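Local coordinates for protein telomere length regulator taz1 (Schizosaccharomyces pombe, PDB 4ZMK) that regulates telomere length and function as a homodimeric protein that binds double-stranded telomeric DNA, the piece described here being its dimerization domain, at residues A[8-13]-A[55-60]; A[14-19]-A[66-71]; A[36-41]-A[48-53]. All coordinates share one frame; numbering follows the deposited sequence.

Contact 1 (A[8-13]-A[55-60]); sequences LGLNSI and HTLSKS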
loop_
_atom_site.group_PDB
_atom_site.type_symbol
_atom_site.label_atom_id
_atom_site.label_comp_id
_atom_site.label_asym_id
_atom_site.label_seq_id
_atom_site.Cartn_x
_atom_site.Cartn_y
_atom_site.Cartn_z
ATOM N N LEU A 8 8.812 8.306 2.374
ATOM C CA LEU A 8 8.470 6.921 2.032
ATOM C C LEU A 8 9.422 6.315 1.001
ATOM O O LEU A 8 9.300 5.145 0.635
ATOM C CB LEU A 8 7.030 6.836 1.509
ATOM C CG LEU A 8 5.943 7.238 2.496
ATOM C CD1 LEU A 8 4.566 7.042 1.892
ATOM C CD2 LEU A 8 6.098 6.439 3.792
ATOM N N GLY A 9 10.356 7.123 0.522
ATOM C CA GLY A 9 11.385 6.639 -0.381
ATOM C C GLY A 9 10.856 6.224 -1.737
ATOM O O GLY A 9 11.303 5.227 -2.302
ATOM N N LEU A 10 9.930 7.013 -2.275
ATOM C CA LEU A 10 9.178 6.610 -3.450
ATOM C C LEU A 10 9.552 7.311 -4.747
ATOM O O LEU A 10 8.893 7.104 -5.761
ATOM C CB LEU A 10 7.687 6.829 -3.187
ATOM C CG LEU A 10 7.050 5.967 -2.091
ATOM C CD1 LEU A 10 5.563 6.322 -1.950
ATOM C CD2 LEU A 10 7.233 4.476 -2.367
ATOM N N ASN A 11 10.606 8.118 -4.751
ATOM C CA ASN A 11 10.829 8.958 -5.924
ATOM C C ASN A 11 11.304 8.201 -7.162
ATOM O O ASN A 11 11.427 8.789 -8.225
ATOM C CB ASN A 11 11.798 10.104 -5.609
ATOM C CG ASN A 11 13.204 9.638 -5.346
ATOM O OD1 ASN A 11 13.582 8.514 -5.668
ATOM N ND2 ASN A 11 14.000 10.514 -4.752
ATOM N N SER A 12 11.555 6.904 -7.032
ATOM C CA SER A 12 11.923 6.101 -8.202
ATOM C C SER A 12 10.982 4.931 -8.442
ATOM O O SER A 12 11.236 4.122 -9.322
ATOM C CB SER A 12 13.353 5.552 -8.074
ATOM O OG SER A 12 14.321 6.583 -8.105
ATOM N N ILE A 13 9.900 4.831 -7.676
ATOM C CA ILE A 13 9.115 3.602 -7.703
ATOM C C ILE A 13 8.412 3.379 -9.044
ATOM O O ILE A 13 7.989 2.270 -9.346
ATOM C CB ILE A 13 8.084 3.566 -6.556
ATOM C CG1 ILE A 13 7.656 2.120 -6.286
ATOM C CG2 ILE A 13 6.905 4.461 -6.857
ATOM C CD1 ILE A 13 6.895 1.938 -5.011
ATOM N N HIS A 55 -2.238 8.037 0.250
ATOM C CA HIS A 55 -2.568 8.691 -1.005
ATOM C C HIS A 55 -1.367 8.858 -1.923
ATOM O O HIS A 55 -1.460 8.667 -3.130
ATOM C CB HIS A 55 -3.180 10.058 -0.714
ATOM C CG HIS A 55 -3.732 10.737 -1.921
ATOM N ND1 HIS A 55 -3.142 11.853 -2.481
ATOM C CD2 HIS A 55 -4.814 10.463 -2.680
ATOM C CE1 HIS A 55 -3.840 12.234 -3.531
ATOM N NE2 HIS A 55 -4.867 11.408 -3.675
ATOM N N THR A 56 -0.246 9.249 -1.343
ATOM C CA THR A 56 0.984 9.433 -2.093
ATOM C C THR A 56 1.455 8.099 -2.670
ATOM O O THR A 56 1.865 8.022 -3.817
ATOM C CB THR A 56 2.068 10.050 -1.187
ATOM O OG1 THR A 56 1.618 11.333 -0.735
ATOM C CG2 THR A 56 3.420 10.182 -1.901
ATOM N N LEU A 57 1.381 7.050 -1.861
ATOM C CA LEU A 57 1.771 5.721 -2.283
ATOM C C LEU A 57 0.861 5.217 -3.412
ATOM O O LEU A 57 1.334 4.696 -4.421
ATOM C CB LEU A 57 1.740 4.774 -1.091
ATOM C CG LEU A 57 2.127 3.316 -1.306
ATOM C CD1 LEU A 57 3.546 3.215 -1.745
ATOM C CD2 LEU A 57 1.942 2.550 -0.017
ATOM N N SER A 58 -0.444 5.397 -3.246
ATOM C CA SER A 58 -1.415 4.971 -4.252
ATOM C C SER A 58 -1.132 5.667 -5.593
ATOM O O SER A 58 -1.092 5.045 -6.644
ATOM C CB SER A 58 -2.826 5.277 -3.775
ATOM O OG SER A 58 -3.797 4.726 -4.631
ATOM N N LYS A 59 -0.902 6.964 -5.526
ATOM C CA LYS A 59 -0.658 7.777 -6.700
ATOM C C LYS A 59 0.628 7.320 -7.395
ATOM O O LYS A 59 0.719 7.333 -8.628
ATOM C CB LYS A 59 -0.599 9.250 -6.283
ATOM C CG LYS A 59 -0.332 10.235 -7.371
ATOM C CD LYS A 59 -0.144 11.640 -6.803
ATOM C CE LYS A 59 0.589 12.526 -7.815
ATOM N NZ LYS A 59 1.105 13.795 -7.231
ATOM N N SER A 60 1.604 6.866 -6.607
ATOM C CA SER A 60 2.873 6.441 -7.180
ATOM C C SER A 60 2.756 5.060 -7.820
ATOM O O SER A 60 3.437 4.772 -8.802
ATOM C CB SER A 60 3.981 6.449 -6.126
ATOM O OG SER A 60 3.985 5.260 -5.362
#
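Leu10 and Leu57 set their side chains at about a right angle to each other, and this crossing carries the apolar part of the contact. The evidence is in the methyls: Leu10 CD1 lies 3.7 Å from Leu57 CD1, and Leu10 CD2 stands 3.9 Å from the same Leu57 methyl, so both branches of the loop leucine meet one branch of the helix leucine. Leu10 CD1 also comes down on the helix backbone, 3.9 Å from Leu57 CA. Leu10 arrives there on an extended chain, with CD1 anti to CA, whereas in Leu57 chi1 of -180° carries CG out anti to the backbone N and chi2 of 63° turns CD1 toward Leu10. Thr56 adds a looser approach, its methyl CG2 4.4 Å from Leu10 CD1; its hydroxyl is bound to the backbone O of Asp52, one turn earlier.

About one helical turn beyond Leu57, Ser60 receives the branch methyl CG2 of Ile13, not its longer arm, 3.6 Å from Ser60 CB. Ser60 was modelled in two conformers, so the bond from its OG to Leu57 O is doubtful. Ile13 is walled in by Leu26 and Val27 of helix 20-40 and by Leu61, while Arg64 NH1 holds its carbonyl oxygen. Leu57 reaches Ala30 and also packs on Leu31 of the second subunit.

Two backbone turns deliver these residues: Gly9, at phi 68°, closes helix 3-7 in a Schellman motif, and a type I beta turn from Leu10 to Ile13 is closed by Ile13 N on Leu10 O at 3.1 Å. A Schellman-capped short helix followed by a type I beta turn thus packs against the antiparallel hairpin of helices 20-40 and 44-70 in the dimerization domain.

Contact 2 (A[14-19]-A[66-71]); sequences DNTEIS and KSLSQK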
loop_
_atom_site.group_PDB
_atom_site.type_symbol
_atom_site.label_atom_id
_atom_site.label_comp_id
_atom_site.label_asym_id
_atom_site.label_seq_id
_atom_site.Cartn_x
_atom_site.Cartn_y
_atom_site.Cartn_z
ATOM N N ASP A 14 8.316 4.411 -9.872
ATOM C CA ASP A 14 7.655 4.240 -11.161
ATOM C C ASP A 14 8.672 4.097 -12.283
ATOM O O ASP A 14 8.326 4.172 -13.462
ATOM C CB ASP A 14 6.699 5.399 -11.448
ATOM C CG ASP A 14 7.387 6.735 -11.447
ATOM O OD1 ASP A 14 8.469 6.849 -10.831
ATOM O OD2 ASP A 14 6.835 7.675 -12.056
ATOM N N ASN A 15 9.929 3.888 -11.901
ATOM C CA ASN A 15 10.988 3.533 -12.840
ATOM C C ASN A 15 10.875 2.052 -13.149
ATOM O O ASN A 15 10.939 1.227 -12.245
ATOM C CB ASN A 15 12.367 3.871 -12.252
ATOM C CG ASN A 15 13.528 3.578 -13.207
ATOM O OD1 ASN A 15 13.417 2.780 -14.140
ATOM N ND2 ASN A 15 14.664 4.217 -12.950
ATOM N N THR A 16 10.709 1.712 -14.423
ATOM C CA THR A 16 10.483 0.323 -14.802
ATOM C C THR A 16 11.727 -0.556 -14.673
ATOM O O THR A 16 11.629 -1.783 -14.755
ATOM C CB THR A 16 9.975 0.214 -16.245
ATOM O OG1 THR A 16 10.996 0.673 -17.136
ATOM C CG2 THR A 16 8.702 1.043 -16.441
ATOM N N GLU A 17 12.893 0.055 -14.480
ATOM C CA GLU A 17 14.118 -0.718 -14.298
ATOM C C GLU A 17 14.108 -1.399 -12.930
ATOM O O GLU A 17 14.841 -2.361 -12.705
ATOM C CB GLU A 17 15.363 0.165 -14.455
ATOM C CG GLU A 17 16.648 -0.619 -14.728
ATOM C CD GLU A 17 17.831 0.270 -15.092
ATOM O OE1 GLU A 17 17.698 1.510 -15.027
ATOM O OE2 GLU A 17 18.899 -0.274 -15.450
ATOM N N ILE A 18 13.267 -0.892 -12.031
ATOM C CA ILE A 18 13.076 -1.477 -10.713
ATOM C C ILE A 18 12.222 -2.723 -10.839
ATOM O O ILE A 18 11.128 -2.661 -11.392
ATOM C CB ILE A 18 12.406 -0.486 -9.764
ATOM C CG1 ILE A 18 13.360 0.659 -9.460
ATOM C CG2 ILE A 18 12.001 -1.161 -8.478
ATOM C CD1 ILE A 18 12.811 1.629 -8.471
ATOM N N SER A 19 12.718 -3.855 -10.349
ATOM C CA SER A 19 11.995 -5.114 -10.480
ATOM C C SER A 19 10.781 -5.166 -9.564
ATOM O O SER A 19 10.667 -4.379 -8.627
ATOM C CB SER A 19 12.909 -6.288 -10.167
ATOM O OG SER A 19 13.156 -6.360 -8.776
ATOM N N LYS A 66 1.221 2.687 -14.981
ATOM C CA LYS A 66 1.258 3.343 -16.279
ATOM C C LYS A 66 2.591 3.089 -17.005
ATOM O O LYS A 66 2.602 2.630 -18.140
ATOM C CB LYS A 66 1.023 4.841 -16.130
ATOM C CG LYS A 66 1.067 5.564 -17.455
ATOM C CD LYS A 66 0.891 7.058 -17.323
ATOM C CE LYS A 66 0.681 7.650 -18.710
ATOM N NZ LYS A 66 0.216 9.047 -18.669
ATOM N N SER A 67 3.708 3.375 -16.337
ATOM C CA SER A 67 5.029 3.154 -16.911
ATOM C C SER A 67 5.235 1.719 -17.344
ATOM O O SER A 67 5.858 1.467 -18.370
ATOM C CB SER A 67 6.120 3.543 -15.920
ATOM O OG SER A 67 6.187 4.947 -15.780
ATOM N N LEU A 68 4.710 0.780 -16.566
ATOM C CA LEU A 68 4.895 -0.638 -16.870
ATOM C C LEU A 68 4.071 -1.071 -18.060
ATOM O O LEU A 68 4.524 -1.865 -18.882
ATOM C CB LEU A 68 4.539 -1.507 -15.671
ATOM C CG LEU A 68 5.559 -1.488 -14.537
ATOM C CD1 LEU A 68 5.009 -2.234 -13.332
ATOM C CD2 LEU A 68 6.906 -2.066 -14.995
ATOM N N SER A 69 2.856 -0.548 -18.148
ATOM C CA SER A 69 1.951 -0.939 -19.214
ATOM C C SER A 69 2.436 -0.383 -20.555
ATOM O O SER A 69 2.165 -0.961 -21.602
ATOM C CB SER A 69 0.524 -0.467 -18.913
ATOM O OG SER A 69 0.404 0.935 -19.059
ATOM N N GLN A 70 3.164 0.732 -20.512
ATOM C CA GLN A 70 3.763 1.323 -21.707
ATOM C C GLN A 70 4.691 0.324 -22.394
ATOM O O GLN A 70 4.863 0.354 -23.607
ATOM C CB GLN A 70 4.547 2.583 -21.352
ATOM C CG GLN A 70 4.140 3.811 -22.125
ATOM C CD GLN A 70 3.005 4.563 -21.455
ATOM O OE1 GLN A 70 3.239 5.372 -20.554
ATOM N NE2 GLN A 70 1.768 4.301 -21.890
ATOM N N LYS A 71 5.292 -0.556 -21.599
ATOM C CA LYS A 71 6.100 -1.653 -22.122
ATOM C C LYS A 71 5.684 -2.991 -21.502
ATOM O O LYS A 71 4.891 -3.744 -22.070
ATOM C CB LYS A 71 7.579 -1.391 -21.858
ATOM C CG LYS A 71 7.929 -1.238 -20.378
ATOM C CD LYS A 71 9.395 -1.559 -20.131
ATOM C CE LYS A 71 9.553 -2.557 -18.986
ATOM N NZ LYS A 71 10.940 -3.119 -18.893
HETATM O O HOH W 1 13.151 -0.808 -18.012
#
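Thr16 and Ser67 bring loop and helix together by van der Waals packing. Thr16 CG2 rests 3.5 Å from Ser67 O and 3.6 Å from Ser67 CB, and the same methyl meets Leu68 CD2 at 3.9 Å. On its other flank, Thr16 CB lies 3.9 Å from Lys71 CE, with the two side chains crossing obliquely. With OG1 set between the backbone N and the carbonyl carbon (chi1 65°), CG2 is left to face the helix.

Direct polar contact is slight. Ser67 OG lies 3.2 Å from Asp14 O, a weak bond that is not settled, since Ser63 O is also within reach of the same proton. The carboxylate of Asp14 is instead engaged by Ser63 OG.

Water supplies the other polar link: one molecule sits 2.8 Å from Thr16 OG1 and accepts a weak bond from Lys71 NZ. Replacing Thr16 with alanine would probably leave this water without its hydroxyl partner and open a gap beside Ser67 and Leu68.

From helix 44-70, Arg64 also binds the carbonyl oxygens of Asn15 and Ile18. Within the loop, Asn15 OD1 receives Glu17 N at 2.8 Å and 164°, the donor standing above the carbonyl plane. The Asn15 bond makes an Asx turn that overlaps the start of a type I beta turn from Asn15 to Ile18, leading directly into Ser19, the N-cap of helix 20-40.

Contact 3 (A[36-41]-A[48-53]); sequences GLLSAD and SQARDF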
loop_
_atom_site.group_PDB
_atom_site.type_symbol
_atom_site.label_atom_id
_atom_site.label_comp_id
_atom_site.label_asym_id
_atom_site.label_seq_id
_atom_site.Cartn_x
_atom_site.Cartn_y
_atom_site.Cartn_z
ATOM N N GLY A 36 2.518 1.992 11.511
ATOM C CA GLY A 36 3.145 2.553 12.690
ATOM C C GLY A 36 2.478 3.835 13.139
ATOM O O GLY A 36 2.218 4.010 14.324
ATOM N N LEU A 37 2.209 4.733 12.198
ATOM C CA LEU A 37 1.509 5.964 12.524
ATOM C C LEU A 37 0.168 5.651 13.177
ATOM O O LEU A 37 -0.153 6.180 14.237
ATOM C CB LEU A 37 1.313 6.832 11.285
ATOM C CG LEU A 37 2.550 7.585 10.807
ATOM C CD1 LEU A 37 2.165 8.671 9.817
ATOM C CD2 LEU A 37 3.278 8.192 11.976
ATOM N N LEU A 38 -0.584 4.746 12.564
ATOM C CA LEU A 38 -1.919 4.400 13.038
ATOM C C LEU A 38 -1.926 3.555 14.309
ATOM O O LEU A 38 -2.985 3.236 14.834
ATOM C CB LEU A 38 -2.680 3.667 11.936
ATOM C CG LEU A 38 -2.779 4.491 10.667
ATOM C CD1 LEU A 38 -3.452 3.691 9.570
ATOM C CD2 LEU A 38 -3.535 5.773 10.973
ATOM N N SER A 39 -0.755 3.181 14.799
ATOM C CA SER A 39 -0.679 2.326 15.976
ATOM C C SER A 39 -0.400 3.138 17.221
ATOM O O SER A 39 -0.665 2.695 18.336
ATOM C CB SER A 39 0.409 1.265 15.805
ATOM O OG SER A 39 0.091 0.366 14.758
ATOM N N ALA A 40 0.156 4.324 17.023
ATOM C CA ALA A 40 0.527 5.194 18.128
ATOM C C ALA A 40 -0.694 5.864 18.747
ATOM O O ALA A 40 -0.990 5.676 19.924
ATOM C CB ALA A 40 1.525 6.245 17.657
ATOM N N ASP A 41 -1.402 6.642 17.939
ATOM C CA ASP A 41 -2.491 7.474 18.432
ATOM C C ASP A 41 -3.463 7.825 17.312
ATOM O O ASP A 41 -3.190 7.559 16.136
ATOM C CB ASP A 41 -1.938 8.754 19.051
ATOM C CG ASP A 41 -1.189 9.605 18.045
ATOM O OD1 ASP A 41 -1.803 10.516 17.458
ATOM O OD2 ASP A 41 0.016 9.359 17.837
ATOM N N SER A 48 -3.968 12.479 9.622
ATOM C CA SER A 48 -3.837 13.215 8.368
ATOM C C SER A 48 -2.505 12.909 7.669
ATOM O O SER A 48 -2.426 12.907 6.441
ATOM C CB SER A 48 -3.977 14.718 8.623
ATOM O OG SER A 48 -3.776 15.466 7.438
ATOM N N GLN A 49 -1.465 12.636 8.447
ATOM C CA GLN A 49 -0.169 12.337 7.871
ATOM C C GLN A 49 -0.205 10.944 7.246
ATOM O O GLN A 49 0.324 10.736 6.157
ATOM C CB GLN A 49 0.931 12.442 8.922
ATOM C CG GLN A 49 2.338 12.354 8.356
ATOM C CD GLN A 49 2.609 13.412 7.298
ATOM O OE1 GLN A 49 2.726 14.595 7.603
ATOM N NE2 GLN A 49 2.705 12.985 6.047
ATOM N N ALA A 50 -0.839 10.002 7.942
ATOM C CA ALA A 50 -1.031 8.637 7.445
ATOM C C ALA A 50 -1.854 8.629 6.151
ATOM O O ALA A 50 -1.571 7.858 5.230
ATOM C CB ALA A 50 -1.701 7.768 8.515
ATOM N N ARG A 51 -2.869 9.492 6.095
ATOM C CA ARG A 51 -3.671 9.657 4.892
ATOM C C ARG A 51 -2.839 10.227 3.736
ATOM O O ARG A 51 -3.012 9.823 2.592
ATOM C CB ARG A 51 -4.871 10.555 5.176
ATOM C CG ARG A 51 -5.747 10.804 3.972
ATOM C CD ARG A 51 -6.713 11.952 4.225
ATOM N NE ARG A 51 -6.059 13.086 4.874
ATOM C CZ ARG A 51 -5.250 13.935 4.252
ATOM N NH1 ARG A 51 -4.995 13.777 2.959
ATOM N NH2 ARG A 51 -4.695 14.937 4.921
ATOM N N ASP A 52 -1.937 11.162 4.030
ATOM C CA ASP A 52 -1.030 11.667 2.999
ATOM C C ASP A 52 -0.117 10.556 2.500
ATOM O O ASP A 52 0.115 10.431 1.303
ATOM C CB ASP A 52 -0.176 12.837 3.512
ATOM C CG ASP A 52 -0.977 14.118 3.689
ATOM O OD1 ASP A 52 -2.154 14.163 3.275
ATOM O OD2 ASP A 52 -0.427 15.094 4.235
ATOM N N PHE A 53 0.423 9.766 3.424
ATOM C CA PHE A 53 1.258 8.624 3.058
ATOM C C PHE A 53 0.515 7.661 2.116
ATOM O O PHE A 53 1.031 7.272 1.072
ATOM C CB PHE A 53 1.722 7.852 4.308
ATOM C CG PHE A 53 2.835 8.520 5.075
ATOM C CD1 PHE A 53 3.288 7.979 6.266
ATOM C CD2 PHE A 53 3.425 9.680 4.609
ATOM C CE1 PHE A 53 4.308 8.587 6.981
ATOM C CE2 PHE A 53 4.451 10.293 5.321
ATOM C CZ PHE A 53 4.891 9.749 6.508
#
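Asp41 OD1 is gripped by two groups, Leu43 N and Thr46 OG1, in the connection just beyond the place where Leu37 and Leu38 pack on Ala50. These bonds fold the connection between the two helices onto itself and onto Thr46 in the first turn of helix 44-70. Across the contact the side chains meet by apolar packing, with no hydrogen bond.

Leu37 CD1 is the hub. It approaches the Phe53 ring obliquely, 3.6 Å from CE1, the two side chains crossing at about a right angle. The same methyl touches the backbone at Ala50 N, 3.8 Å away, and the aliphatic part of Gln49 at CG, 4.0 Å away. With Gln49 CG anti to the backbone N (chi1 -171°), it lies over one face of the Phe53 ring, offset toward the rim. Leu38 enters separately, with CD2 3.7 Å from Ala50 CB; the small methyl of Ala50 is thus met by both leucines, Leu37 CB lying 4.2 Å from it.

The axes of segments 36-40 and 48-53 approach to 9.6 Å, with 163° between their directions, close to antiparallel, and Leu37 and Ala50 are nearest in register. Helix 3-7 lies beside this pair, its Ser4 touching Gln49, Asp52 and Phe53. From the second subunit, Leu38 packs on Ala50 and Arg51 packs on Leu38 and Ser39, placing this end of the hairpin at the dimer interface.

All three contacts use helix 44-70, at successive points along its length. Contact 3 and contact 1 are buried, contact 2 lies on the surface, and the chemistry follows: contact 3 is joined by apolar packing with no hydrogen bond across it, in contact 1 a leucine and an isoleucine of the loop pack on helix 44-70, while contact 2 adds water and a weak hydroxyl bond to its packing. Contacts 1 and 2 share the loop between helices 3-7 and 20-40 and touch where Ile18 CD1 meets Ser12 O; contact 1 reaches contact 3 through Leu8 CD1 on Phe53 O. Contacts 2 and 3, about 28 Å apart between centres, lie on opposite sides of the chain's centre.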